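Local coordinates for protein cellulose hydrolase (Bacillus licheniformis, PDB 4YZT) that hydrolyses internal beta-1,4-glucosidic bonds of cellulose as a family 5 endoglucanase that also carries an X2 carbohydrate-binding domain, at residues Thr59-Arg64 against Leu105-Tyr110; Arg154-Ile159 against Gln191-Val196; Ala337-Ala342 against Gln355-Gln360; Pro341-Ile346 against Val425-Leu430. All coordinates share one frame; numbering follows the deposited sequence.

Contact 1: residues Thr59-Arg64 against Leu105-Tyr110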
loop_
_atom_site.group_PDB
_atom_site.type_symbol
_atom_site.label_atom_id
_atom_site.label_comp_id
_atom_site.label_asym_id
_atom_site.label_seq_id
_atom_site.Cartn_x
_atom_site.Cartn_y
_atom_site.Cartn_z
ATOM N N THR A 59 -5.120 -4.236 18.694
ATOM C CA THR A 59 -4.539 -3.809 17.432
ATOM C C THR A 59 -4.391 -2.284 17.422
ATOM O O THR A 59 -3.406 -1.754 16.893
ATOM C CB THR A 59 -5.383 -4.314 16.245
ATOM O OG1 THR A 59 -5.302 -5.748 16.205
ATOM C CG2 THR A 59 -4.882 -3.752 14.930
ATOM N N PHE A 60 -5.332 -1.568 18.041
ATOM C CA PHE A 60 -5.218 -0.111 18.090
ATOM C C PHE A 60 -4.085 0.339 19.012
ATOM O O PHE A 60 -3.439 1.360 18.759
ATOM C CB PHE A 60 -6.555 0.514 18.494
ATOM C CG PHE A 60 -7.594 0.406 17.411
ATOM C CD1 PHE A 60 -7.532 1.234 16.307
ATOM C CD2 PHE A 60 -8.590 -0.571 17.466
ATOM C CE1 PHE A 60 -8.454 1.126 15.264
ATOM C CE2 PHE A 60 -9.529 -0.682 16.428
ATOM C CZ PHE A 60 -9.461 0.171 15.332
ATOM N N ASP A 61 -3.828 -0.435 20.057
ATOM C CA ASP A 61 -2.673 -0.175 20.904
ATOM C C ASP A 61 -1.380 -0.384 20.115
ATOM O O ASP A 61 -0.407 0.340 20.313
ATOM C CB ASP A 61 -2.706 -1.067 22.135
ATOM C CG ASP A 61 -3.800 -0.672 23.101
ATOM O OD1 ASP A 61 -3.952 0.539 23.410
ATOM O OD2 ASP A 61 -4.519 -1.579 23.536
ATOM N N ASP A 62 -1.384 -1.376 19.225
ATOM C CA ASP A 62 -0.218 -1.694 18.415
ATOM C C ASP A 62 0.052 -0.569 17.418
ATOM O O ASP A 62 1.202 -0.211 17.158
ATOM C CB ASP A 62 -0.412 -3.031 17.672
ATOM C CG ASP A 62 -0.358 -4.249 18.605
ATOM O OD1 ASP A 62 0.191 -4.138 19.713
ATOM O OD2 ASP A 62 -0.866 -5.331 18.217
ATOM N N ILE A 63 -1.013 0.003 16.866
ATOM C CA ILE A 63 -0.847 1.080 15.895
ATOM C C ILE A 63 -0.392 2.346 16.616
ATOM O O ILE A 63 0.398 3.136 16.091
ATOM C CB ILE A 63 -2.141 1.331 15.126
ATOM C CG1 ILE A 63 -2.521 0.054 14.368
ATOM C CG2 ILE A 63 -1.960 2.468 14.132
ATOM C CD1 ILE A 63 -1.461 -0.394 13.346
ATOM N N ARG A 64 -0.881 2.528 17.831
ATOM C CA ARG A 64 -0.396 3.626 18.659
ATOM C C ARG A 64 1.097 3.459 18.960
ATOM O O ARG A 64 1.874 4.418 18.859
ATOM C CB ARG A 64 -1.205 3.703 19.954
ATOM C CG ARG A 64 -0.942 4.923 20.806
ATOM C CD ARG A 64 -1.541 4.665 22.174
ATOM N NE ARG A 64 -2.230 5.820 22.711
ATOM C CZ ARG A 64 -3.093 5.773 23.719
ATOM N NH1 ARG A 64 -3.383 4.615 24.325
ATOM N NH2 ARG A 64 -3.663 6.897 24.127
ATOM N N LEU A 105 -10.727 6.242 19.093
ATOM C CA LEU A 105 -10.789 7.584 19.668
ATOM C C LEU A 105 -10.201 7.625 21.072
ATOM O O LEU A 105 -9.574 8.615 21.472
ATOM C CB LEU A 105 -12.231 8.091 19.707
ATOM C CG LEU A 105 -12.832 8.493 18.366
ATOM C CD1 LEU A 105 -14.332 8.726 18.544
ATOM C CD2 LEU A 105 -12.153 9.753 17.852
ATOM N N GLU A 106 -10.393 6.563 21.841
ATOM C CA GLU A 106 -9.900 6.548 23.208
ATOM C C GLU A 106 -8.374 6.448 23.256
ATOM O O GLU A 106 -7.761 6.667 24.299
ATOM C CB GLU A 106 -10.553 5.408 23.989
ATOM C CG GLU A 106 -12.033 5.662 24.220
ATOM C CD GLU A 106 -12.783 4.452 24.721
ATOM O OE1 GLU A 106 -12.146 3.402 24.956
ATOM O OE2 GLU A 106 -14.016 4.564 24.889
ATOM N N ARG A 107 -7.762 6.127 22.122
ATOM C CA ARG A 107 -6.302 6.107 22.013
ATOM C C ARG A 107 -5.782 7.430 21.453
ATOM O O ARG A 107 -4.623 7.535 21.051
ATOM C CB ARG A 107 -5.847 4.923 21.156
ATOM C CG ARG A 107 -5.732 3.681 22.009
ATOM C CD ARG A 107 -6.333 2.458 21.399
ATOM N NE ARG A 107 -6.284 1.361 22.361
ATOM C CZ ARG A 107 -7.346 0.859 22.982
ATOM N NH1 ARG A 107 -8.564 1.338 22.724
ATOM N NH2 ARG A 107 -7.188 -0.131 23.850
ATOM N N GLU A 108 -6.666 8.428 21.462
ATOM C CA GLU A 108 -6.373 9.800 21.051
ATOM C C GLU A 108 -6.043 9.958 19.571
ATOM O O GLU A 108 -5.568 11.017 19.158
ATOM C CB GLU A 108 -5.230 10.375 21.891
ATOM C CG GLU A 108 -5.497 10.317 23.365
ATOM C CD GLU A 108 -6.067 11.618 23.874
ATOM O OE1 GLU A 108 -7.090 12.075 23.326
ATOM O OE2 GLU A 108 -5.462 12.186 24.812
ATOM N N PHE A 109 -6.294 8.924 18.769
ATOM C CA PHE A 109 -6.198 9.060 17.311
ATOM C C PHE A 109 -7.168 10.105 16.762
ATOM O O PHE A 109 -8.278 10.299 17.290
ATOM C CB PHE A 109 -6.508 7.729 16.606
ATOM C CG PHE A 109 -5.463 6.662 16.794
ATOM C CD1 PHE A 109 -4.161 6.847 16.335
ATOM C CD2 PHE A 109 -5.793 5.446 17.369
ATOM C CE1 PHE A 109 -3.201 5.845 16.488
ATOM C CE2 PHE A 109 -4.840 4.447 17.523
ATOM C CZ PHE A 109 -3.540 4.646 17.088
ATOM N N TYR A 110 -6.778 10.755 15.675
ATOM C CA TYR A 110 -7.783 11.368 14.822
ATOM C C TYR A 110 -8.310 10.225 13.967
ATOM O O TYR A 110 -7.539 9.377 13.527
ATOM C CB TYR A 110 -7.206 12.499 13.982
ATOM C CG TYR A 110 -7.035 13.769 14.776
ATOM C CD1 TYR A 110 -5.997 13.895 15.689
ATOM C CD2 TYR A 110 -7.917 14.831 14.630
ATOM C CE1 TYR A 110 -5.825 15.043 16.426
ATOM C CE2 TYR A 110 -7.754 15.993 15.372
ATOM C CZ TYR A 110 -6.707 16.084 16.265
ATOM O OH TYR A 110 -6.535 17.224 17.009
#
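Asp61 and Arg107 form a two-pronged salt bridge beside an aromatic contact between Phe109 and the backbone of helix 57-66; together they join that helix to the turn between helix 91-105 and strand 110-114. Arg107 reaches the carboxylate side-on. Its NE donates to Asp61 OD1 at 2.7 Å, with the oxygen close to the guanidinium plane but the nitrogen well above the carboxylate plane (61° out of it), while NH2 meets Asp61 OD2 at 3.1 Å from the syn side. The carboxylate and guanidinium planes stand 56° apart. On the way, Arg107 CD passes Phe60 CB at 3.5 Å. Both segments belong to the (beta/alpha)8 barrel, and the turn, type I from Leu105 to Glu108, leads into a barrel strand at the end of the barrel away from the substrate-binding side. Next along the interface, Phe109 inserts edge-on against the helix: its CZ lies 3.5 Å from Arg64 N and 4.0 Å from Ile63 CG2. Arg64 folds over the turn, with CG anti to the backbone N (chi1 -171°), and one face of its guanidinium lies over Arg107 CA; Arg64 NH1 is 3.4 Å from Arg107 CG. Arg107 NH2 also pairs with Glu57 and NH1 with Trp103 O. A leucine in place of Arg107 would probably leave the carboxylates of Asp61 and Glu57 without this shared cation.

Contact 2: residues Arg154-Ile159 against Gln191-Val196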
loop_
_atom_site.group_PDB
_atom_site.type_symbol
_atom_site.label_atom_id
_atom_site.label_comp_id
_atom_site.label_asym_id
_atom_site.label_seq_id
_atom_site.Cartn_x
_atom_site.Cartn_y
_atom_site.Cartn_z
ATOM N N ARG A 154 -12.111 14.948 17.072
ATOM C CA ARG A 154 -11.089 14.111 16.450
ATOM C C ARG A 154 -11.717 13.061 15.536
ATOM O O ARG A 154 -11.007 12.350 14.824
ATOM C CB ARG A 154 -10.203 13.437 17.503
ATOM C CG ARG A 154 -9.338 14.442 18.268
ATOM C CD ARG A 154 -8.182 13.828 19.042
ATOM N NE ARG A 154 -7.397 14.913 19.638
ATOM C CZ ARG A 154 -6.098 14.864 19.939
ATOM N NH1 ARG A 154 -5.380 13.766 19.718
ATOM N NH2 ARG A 154 -5.516 15.934 20.469
ATOM N N LEU A 155 -13.042 12.974 15.525
ATOM C CA LEU A 155 -13.694 12.086 14.562
ATOM C C LEU A 155 -14.148 12.890 13.344
ATOM O O LEU A 155 -14.862 13.891 13.471
ATOM C CB LEU A 155 -14.875 11.342 15.200
ATOM C CG LEU A 155 -15.700 10.426 14.266
ATOM C CD1 LEU A 155 -14.887 9.245 13.713
ATOM C CD2 LEU A 155 -16.947 9.937 14.982
ATOM N N LEU A 156 -13.700 12.442 12.175
ATOM C CA LEU A 156 -14.024 13.045 10.886
ATOM C C LEU A 156 -14.977 12.119 10.129
ATOM O O LEU A 156 -14.891 10.898 10.262
ATOM C CB LEU A 156 -12.759 13.282 10.047
ATOM C CG LEU A 156 -11.694 14.294 10.521
ATOM C CD1 LEU A 156 -10.792 13.687 11.581
ATOM C CD2 LEU A 156 -10.852 14.788 9.350
ATOM N N PHE A 157 -15.883 12.693 9.340
ATOM C CA PHE A 157 -16.732 11.887 8.450
ATOM C C PHE A 157 -16.246 12.003 7.012
ATOM O O PHE A 157 -16.033 13.117 6.522
ATOM C CB PHE A 157 -18.203 12.329 8.478
ATOM C CG PHE A 157 -18.910 12.146 9.801
ATOM C CD1 PHE A 157 -18.444 11.279 10.764
ATOM C CD2 PHE A 157 -20.074 12.863 10.062
ATOM C CE1 PHE A 157 -19.125 11.128 11.985
ATOM C CE2 PHE A 157 -20.757 12.725 11.272
ATOM C CZ PHE A 157 -20.282 11.853 12.230
ATOM N N GLU A 158 -16.103 10.869 6.330
ATOM C CA GLU A 158 -15.816 10.852 4.894
ATOM C C GLU A 158 -17.046 10.338 4.130
ATOM O O GLU A 158 -17.470 9.199 4.308
ATOM C CB GLU A 158 -14.591 9.991 4.584
ATOM C CG GLU A 158 -14.334 9.849 3.082
ATOM C CD GLU A 158 -13.194 8.880 2.769
ATOM O OE1 GLU A 158 -12.736 8.175 3.693
ATOM O OE2 GLU A 158 -12.771 8.818 1.594
ATOM N N ILE A 159 -17.625 11.192 3.297
ATOM C CA ILE A 159 -18.914 10.896 2.655
ATOM C C ILE A 159 -18.984 9.558 1.883
ATOM O O ILE A 159 -19.907 8.770 2.115
ATOM C CB ILE A 159 -19.312 12.047 1.710
ATOM C CG1 ILE A 159 -19.404 13.358 2.498
ATOM C CG2 ILE A 159 -20.657 11.770 1.032
ATOM C CD1 ILE A 159 -20.373 13.276 3.668
ATOM N N GLN A 191 -19.955 21.550 13.239
ATOM C CA GLN A 191 -18.583 21.955 12.964
ATOM C C GLN A 191 -17.647 20.797 12.644
ATOM O O GLN A 191 -16.455 21.010 12.390
ATOM C CB GLN A 191 -18.023 22.740 14.155
ATOM C CG GLN A 191 -18.786 24.025 14.454
ATOM C CD GLN A 191 -18.678 25.027 13.320
ATOM O OE1 GLN A 191 -17.602 25.220 12.741
ATOM N NE2 GLN A 191 -19.792 25.669 12.989
ATOM N N ARG A 192 -18.167 19.573 12.643
ATOM C CA ARG A 192 -17.311 18.414 12.408
ATOM C C ARG A 192 -16.654 18.490 11.030
ATOM O O ARG A 192 -17.275 18.943 10.063
ATOM C CB ARG A 192 -18.104 17.113 12.549
ATOM C CG ARG A 192 -17.225 15.867 12.517
ATOM C CD ARG A 192 -18.011 14.601 12.823
ATOM N NE ARG A 192 -18.780 14.744 14.044
ATOM C CZ ARG A 192 -18.271 14.662 15.272
ATOM N NH1 ARG A 192 -16.977 14.445 15.451
ATOM N NH2 ARG A 192 -19.061 14.814 16.320
ATOM N N LEU A 193 -15.387 18.107 10.951
ATOM C CA LEU A 193 -14.711 18.055 9.655
ATOM C C LEU A 193 -15.340 16.963 8.785
ATOM O O LEU A 193 -15.513 15.832 9.223
ATOM C CB LEU A 193 -13.208 17.822 9.831
ATOM C CG LEU A 193 -12.466 18.996 10.487
ATOM C CD1 LEU A 193 -11.008 18.642 10.710
ATOM C CD2 LEU A 193 -12.596 20.266 9.635
ATOM N N VAL A 194 -15.711 17.325 7.558
ATOM C CA VAL A 194 -16.319 16.393 6.627
ATOM C C VAL A 194 -15.450 16.302 5.372
ATOM O O VAL A 194 -15.083 17.327 4.781
ATOM C CB VAL A 194 -17.767 16.826 6.254
ATOM C CG1 VAL A 194 -18.354 15.895 5.198
ATOM C CG2 VAL A 194 -18.640 16.847 7.500
ATOM N N ILE A 195 -15.119 15.076 4.974
ATOM C CA ILE A 195 -14.169 14.847 3.891
ATOM C C ILE A 195 -14.871 14.527 2.577
ATOM O O ILE A 195 -15.630 13.565 2.500
ATOM C CB ILE A 195 -13.212 13.689 4.243
ATOM C CG1 ILE A 195 -12.514 13.960 5.589
ATOM C CG2 ILE A 195 -12.166 13.492 3.138
ATOM C CD1 ILE A 195 -11.980 12.684 6.258
ATOM N N VAL A 196 -14.586 15.320 1.547
ATOM C CA VAL A 196 -15.204 15.159 0.233
ATOM C C VAL A 196 -14.156 15.101 -0.868
ATOM O O VAL A 196 -13.042 15.617 -0.716
ATOM C CB VAL A 196 -16.193 16.319 -0.087
ATOM C CG1 VAL A 196 -17.455 16.190 0.748
ATOM C CG2 VAL A 196 -15.527 17.685 0.144
HETATM O O HOH W 1 -14.039 16.584 13.091
#
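Arg192 lies across the Phe157 ring, its CD 3.5 Å from the ring centroid and only 9° off the normal, a CH-pi contact over the middle of the face. With the chain bent at chi3 (-51°), NH1 comes alongside Leu155 O and donates to it at 2.9 Å within the guanidinium plane. Leu155 O also accepts from a water that in turn takes Leu193 N. Further partners, among them Lys151 O, hold the rest of the guanidinium. Shortening this side chain to alanine would probably uncover that face of Phe157 and strip Leu155 O of its charged donor. Beyond the arginine, the side chains of Leu156 and Leu193 run side by side, and Ile195 CD1 slants against Leu156 CD2 at 3.9 Å. Phe157 and Val194 share one surface of the sheet, Val194 facing helix 168-184; Ile159 CD1 meets Val194 CG1 at 3.6 Å. Glu158 and Ile195 share the other surface; Glu158 is salt-bridged to Arg72, and its side chain is about 8 Å from a bound glucose unit. Backbone bonds alternate in parallel register, the shortest from Ile195 N to Phe157 O at 2.7 Å. This is the sheet pairing of a beta-alpha-beta crossover, strand 155-158, helix 168-184 and strand 194-196, in a TIM barrel.

Contact 3: residues Ala337-Ala342 against Gln355-Gln360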
loop_
_atom_site.group_PDB
_atom_site.type_symbol
_atom_site.label_atom_id
_atom_site.label_comp_id
_atom_site.label_asym_id
_atom_site.label_seq_id
_atom_site.Cartn_x
_atom_site.Cartn_y
_atom_site.Cartn_z
ATOM N N ALA A 337 17.559 8.603 5.485
ATOM C CA ALA A 337 18.623 8.163 4.597
ATOM C C ALA A 337 18.219 6.830 3.945
ATOM O O ALA A 337 17.552 5.995 4.565
ATOM C CB ALA A 337 19.935 8.034 5.365
ATOM N N ILE A 338 18.610 6.644 2.687
ATOM C CA ILE A 338 18.292 5.422 1.960
ATOM C C ILE A 338 19.585 4.791 1.423
ATOM O O ILE A 338 20.358 5.454 0.715
ATOM C CB ILE A 338 17.313 5.698 0.785
ATOM C CG1 ILE A 338 16.062 6.446 1.269
ATOM C CG2 ILE A 338 16.931 4.396 0.103
ATOM C CD1 ILE A 338 15.143 5.624 2.181
ATOM N N ILE A 339 19.839 3.532 1.791
ATOM C CA ILE A 339 21.012 2.808 1.293
ATOM C C ILE A 339 20.718 1.991 0.029
ATOM O O ILE A 339 19.582 1.555 -0.196
ATOM C CB ILE A 339 21.597 1.844 2.365
ATOM C CG1 ILE A 339 20.630 0.692 2.650
ATOM C CG2 ILE A 339 21.962 2.606 3.636
ATOM C CD1 ILE A 339 21.213 -0.391 3.554
ATOM N N LYS A 340 21.754 1.797 -0.790
ATOM C CA LYS A 340 21.689 0.940 -1.980
ATOM C C LYS A 340 23.012 0.191 -2.127
ATOM O O LYS A 340 24.062 0.814 -2.287
ATOM C CB LYS A 340 21.405 1.768 -3.238
ATOM C CG LYS A 340 20.870 0.972 -4.416
ATOM C CD LYS A 340 20.459 1.881 -5.573
ATOM C CE LYS A 340 19.844 1.072 -6.716
ATOM N NZ LYS A 340 19.603 1.913 -7.920
ATOM N N PRO A 341 22.973 -1.152 -2.091
ATOM C CA PRO A 341 21.774 -1.990 -2.051
ATOM C C PRO A 341 21.241 -2.199 -0.644
ATOM O O PRO A 341 21.985 -2.048 0.322
ATOM C CB PRO A 341 22.271 -3.321 -2.639
ATOM C CG PRO A 341 23.694 -3.398 -2.177
ATOM C CD PRO A 341 24.207 -1.962 -2.144
ATOM N N ALA A 342 19.972 -2.566 -0.541
ATOM C CA ALA A 342 19.381 -2.941 0.736
ATOM C C ALA A 342 19.497 -4.443 0.955
ATOM O O ALA A 342 19.498 -4.918 2.087
ATOM C CB ALA A 342 17.925 -2.504 0.800
ATOM N N GLN A 355 32.887 -4.384 -0.668
ATOM C CA GLN A 355 31.537 -4.101 -1.127
ATOM C C GLN A 355 31.170 -2.645 -0.899
ATOM O O GLN A 355 31.290 -2.148 0.213
ATOM C CB GLN A 355 30.531 -4.989 -0.400
ATOM C CG GLN A 355 29.096 -4.674 -0.745
ATOM C CD GLN A 355 28.787 -4.982 -2.194
ATOM O OE1 GLN A 355 29.287 -5.971 -2.750
ATOM N NE2 GLN A 355 27.971 -4.136 -2.821
ATOM N N THR A 356 30.708 -1.973 -1.943
ATOM C CA THR A 356 30.303 -0.583 -1.813
ATOM C C THR A 356 28.811 -0.485 -1.522
ATOM O O THR A 356 27.991 -1.179 -2.137
ATOM C CB THR A 356 30.663 0.229 -3.084
ATOM O OG1 THR A 356 32.091 0.287 -3.217
ATOM C CG2 THR A 356 30.128 1.655 -3.001
ATOM N N VAL A 357 28.476 0.354 -0.543
ATOM C CA VAL A 357 27.097 0.704 -0.246
ATOM C C VAL A 357 26.961 2.212 -0.389
ATOM O O VAL A 357 27.645 2.967 0.302
ATOM C CB VAL A 357 26.677 0.279 1.178
ATOM C CG1 VAL A 357 25.190 0.524 1.404
ATOM C CG2 VAL A 357 27.005 -1.180 1.423
ATOM N N ASP A 358 26.098 2.650 -1.301
ATOM C CA ASP A 358 25.845 4.070 -1.490
ATOM C C ASP A 358 24.690 4.534 -0.612
ATOM O O ASP A 358 23.701 3.826 -0.443
ATOM C CB ASP A 358 25.544 4.375 -2.961
ATOM C CG ASP A 358 26.736 4.114 -3.868
ATOM O OD1 ASP A 358 27.861 4.547 -3.529
ATOM O OD2 ASP A 358 26.543 3.478 -4.927
ATOM N N ILE A 359 24.813 5.734 -0.055
ATOM C CA ILE A 359 23.770 6.271 0.818
ATOM C C ILE A 359 23.224 7.604 0.302
ATOM O O ILE A 359 23.973 8.570 0.153
ATOM C CB ILE A 359 24.295 6.471 2.258
ATOM C CG1 ILE A 359 25.046 5.228 2.746
ATOM C CG2 ILE A 359 23.153 6.824 3.205
ATOM C CD1 ILE A 359 25.601 5.388 4.144
ATOM N N GLN A 360 21.926 7.642 0.013
ATOM C CA GLN A 360 21.215 8.901 -0.195
ATOM C C GLN A 360 20.883 9.474 1.184
ATOM O O GLN A 360 19.876 9.106 1.797
ATOM C CB GLN A 360 19.954 8.687 -1.046
ATOM C CG GLN A 360 19.074 9.915 -1.236
ATOM C CD GLN A 360 17.884 9.649 -2.146
ATOM O OE1 GLN A 360 17.939 8.782 -3.021
ATOM N NE2 GLN A 360 16.805 10.385 -1.940
#
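The Gln355 amide is the flat side-chain group of this contact, and it meets the other strand only loosely: Pro341 CG lies 4.4 Å from Gln355 NE2, whose bond goes to Thr356 O of its own strand at 3.0 Å, with that oxygen tilted 29° out of the amide plane. The other flat groups that matter are peptides. They pair at Ile338 with Gln360 and at Lys340 with Asp358, each an antiparallel hydrogen-bonded pair joined by two bonds; Lys340 N to Asp358 O measures 2.8 Å. Ile339 and Ile359 form the non-hydrogen-bonded pair between them. Ile339 holds CG1 between the backbone N and the carbonyl carbon (chi1 68°), and CG2 is thereby left to face Ile359 CG1 at 4.1 Å; Ile339 CB touches Val357 CG1 at 3.9 Å. The peptide before Pro341 is cis, and the ladder ends there. The hairpin is part of the X2 domain sheet, with strand 390-393 beyond 355-360. Ile339 packs on Phe416 and Met426, Val357 on Met426, and Ile359 on Phe418 and Val391. From the surface bearing Ile338, Lys340 and Gln360, the side chains reach helix 280-296 of the catalytic barrel, whose His281 also bonds through ND1 to Ile339 O, so the hairpin lies at the domain interface.

Contact 4: residues Pro341-Ile346 against Val425-Leu430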
loop_
_atom_site.group_PDB
_atom_site.type_symbol
_atom_site.label_atom_id
_atom_site.label_comp_id
_atom_site.label_asym_id
_atom_site.label_seq_id
_atom_site.Cartn_x
_atom_site.Cartn_y
_atom_site.Cartn_z
ATOM N N PRO A 341 22.973 -1.152 -2.091
ATOM C CA PRO A 341 21.774 -1.990 -2.051
ATOM C C PRO A 341 21.241 -2.199 -0.644
ATOM O O PRO A 341 21.985 -2.048 0.322
ATOM C CB PRO A 341 22.271 -3.321 -2.639
ATOM C CG PRO A 341 23.694 -3.398 -2.177
ATOM C CD PRO A 341 24.207 -1.962 -2.144
ATOM N N ALA A 342 19.972 -2.566 -0.541
ATOM C CA ALA A 342 19.381 -2.941 0.736
ATOM C C ALA A 342 19.497 -4.443 0.955
ATOM O O ALA A 342 19.498 -4.918 2.087
ATOM C CB ALA A 342 17.925 -2.504 0.800
ATOM N N ASP A 343 19.560 -5.188 -0.145
ATOM C CA ASP A 343 19.802 -6.626 -0.102
ATOM C C ASP A 343 21.100 -6.943 -0.822
ATOM O O ASP A 343 21.228 -6.698 -2.024
ATOM C CB ASP A 343 18.651 -7.395 -0.747
ATOM C CG ASP A 343 17.509 -7.669 0.214
ATOM O OD1 ASP A 343 17.757 -7.881 1.423
ATOM O OD2 ASP A 343 16.350 -7.687 -0.249
ATOM N N LEU A 344 22.069 -7.489 -0.096
ATOM C CA LEU A 344 23.332 -7.852 -0.713
ATOM C C LEU A 344 23.388 -9.363 -0.961
ATOM O O LEU A 344 23.412 -10.147 -0.013
ATOM C CB LEU A 344 24.499 -7.397 0.162
ATOM C CG LEU A 344 25.884 -7.758 -0.364
ATOM C CD1 LEU A 344 26.065 -7.110 -1.731
ATOM C CD2 LEU A 344 26.958 -7.300 0.610
ATOM N N PHE A 345 23.396 -9.756 -2.237
ATOM C CA PHE A 345 23.450 -11.161 -2.638
ATOM C C PHE A 345 24.883 -11.610 -2.936
ATOM O O PHE A 345 25.562 -11.030 -3.782
ATOM C CB PHE A 345 22.577 -11.409 -3.876
ATOM C CG PHE A 345 21.099 -11.296 -3.622
ATOM C CD1 PHE A 345 20.356 -12.409 -3.246
ATOM C CD2 PHE A 345 20.447 -10.082 -3.768
ATOM C CE1 PHE A 345 18.979 -12.304 -3.024
ATOM C CE2 PHE A 345 19.079 -9.976 -3.542
ATOM C CZ PHE A 345 18.349 -11.083 -3.178
ATOM N N ILE A 346 25.343 -12.638 -2.234
ATOM C CA ILE A 346 26.667 -13.198 -2.474
ATOM C C ILE A 346 26.503 -14.661 -2.891
ATOM O O ILE A 346 25.856 -15.441 -2.192
ATOM C CB ILE A 346 27.572 -13.072 -1.210
ATOM C CG1 ILE A 346 27.902 -11.600 -0.949
ATOM C CG2 ILE A 346 28.860 -13.876 -1.369
ATOM C CD1 ILE A 346 28.454 -11.339 0.416
ATOM N N VAL A 425 18.493 -1.135 7.227
ATOM C CA VAL A 425 18.966 -2.498 7.480
ATOM C C VAL A 425 19.307 -3.242 6.182
ATOM O O VAL A 425 18.444 -3.433 5.329
ATOM C CB VAL A 425 17.916 -3.318 8.236
ATOM C CG1 VAL A 425 18.404 -4.754 8.435
ATOM C CG2 VAL A 425 17.556 -2.648 9.559
ATOM N N MET A 426 20.558 -3.668 6.037
ATOM C CA MET A 426 20.984 -4.403 4.848
ATOM C C MET A 426 21.109 -5.902 5.128
ATOM O O MET A 426 21.876 -6.309 6.001
ATOM C CB MET A 426 22.322 -3.853 4.342
ATOM C CG MET A 426 22.792 -4.432 3.014
ATOM S SD MET A 426 24.394 -3.771 2.509
ATOM C CE MET A 426 25.482 -4.673 3.589
ATOM N N ASP A 427 20.361 -6.722 4.391
ATOM C CA ASP A 427 20.485 -8.169 4.527
ATOM C C ASP A 427 21.684 -8.655 3.729
ATOM O O ASP A 427 21.873 -8.251 2.578
ATOM C CB ASP A 427 19.223 -8.886 4.044
ATOM C CG ASP A 427 18.069 -8.797 5.026
ATOM O OD1 ASP A 427 18.179 -8.109 6.061
ATOM O OD2 ASP A 427 17.027 -9.423 4.747
ATOM N N ILE A 428 22.509 -9.491 4.353
ATOM C CA ILE A 428 23.593 -10.155 3.649
ATOM C C ILE A 428 23.114 -11.574 3.337
ATOM O O ILE A 428 22.926 -12.374 4.239
ATOM C CB ILE A 428 24.884 -10.187 4.476
ATOM C CG1 ILE A 428 25.262 -8.775 4.930
ATOM C CG2 ILE A 428 26.001 -10.870 3.679
ATOM C CD1 ILE A 428 26.517 -8.224 4.302
ATOM N N ILE A 429 22.909 -11.865 2.059
ATOM C CA ILE A 429 22.235 -13.085 1.647
ATOM C C ILE A 429 23.150 -14.010 0.856
ATOM O O ILE A 429 23.658 -13.631 -0.202
ATOM C CB ILE A 429 21.002 -12.767 0.775
ATOM C CG1 ILE A 429 20.086 -11.759 1.477
ATOM C CG2 ILE A 429 20.260 -14.048 0.411
ATOM C CD1 ILE A 429 18.946 -11.245 0.589
ATOM N N LEU A 430 23.359 -15.220 1.363
ATOM C CA LEU A 430 24.053 -16.244 0.598
ATOM C C LEU A 430 23.081 -16.970 -0.327
ATOM O O LEU A 430 22.036 -17.437 0.121
ATOM C CB LEU A 430 24.727 -17.252 1.533
ATOM C CG LEU A 430 25.639 -18.319 0.912
ATOM C CD1 LEU A 430 26.867 -17.673 0.281
ATOM C CD2 LEU A 430 26.061 -19.345 1.969
#
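Leu344 is central to the backbone bonding between these parallel strands: its N donates to Asp427 O at 2.8 Å and its O receives Ile429 N at 2.7 Å, both nearly straight. Asp427 N to Ala342 O and Ile346 N to Ile429 O extend the ladder at its ends. Apolar contacts divide between the two surfaces. On one, Leu344 CD2 lies 3.8 Å from Ile428 CD1, the side chains running side by side, and Ile346 CD1 adds a contact to Ile428 CG2. On the other, Ile429 CD1 sits over a face of the Phe345 ring, 3.7 Å above its plane and displaced toward the rim; with Phe345 CG anti to the carbonyl carbon (chi1 -69°), the ring lies alongside the isoleucine. Charge enters through Asp343 and Asp427, whose carboxylates point the same way with OD1 of Asp343 and OD2 of Asp427 3.7 Å apart. Lys280 of helix 280-296 salt-bridges both, which probably offsets their repulsion, and Gln413 NE2 is hydrogen-bonded to Asp427 OD1. Near the bend, Pro341 O is buried without a polar partner, 3.7 Å from Met426 SD. A first strand that changes partner at a cis proline and then runs parallel to the last resembles the A/A' and G strands of immunoglobulin-like folds, consistent with the E-set affiliation of X2.

The four contacts fall into two pairs, one in each of two domains. Contacts 1 and 2 come first along the chain, in the catalytic barrel, with centres about 18 Å apart, and they touch: Arg154 NH1 lies 2.8 Å from Glu108 O, a probable hydrogen bond, so two successive alpha-to-beta connections of the barrel meet. Contacts 3 and 4 follow in the X2 domain, their centres about 11 Å apart; they share Pro341 and Ala342 and use opposite flanks of strand 338-347, which lies between 355-360 and 424-431. The centres of the two pairs are about 34 to 45 Å apart. Helix 280-296 of the barrel reaches both X2 contacts, tying the accessory domain to the catalytic one.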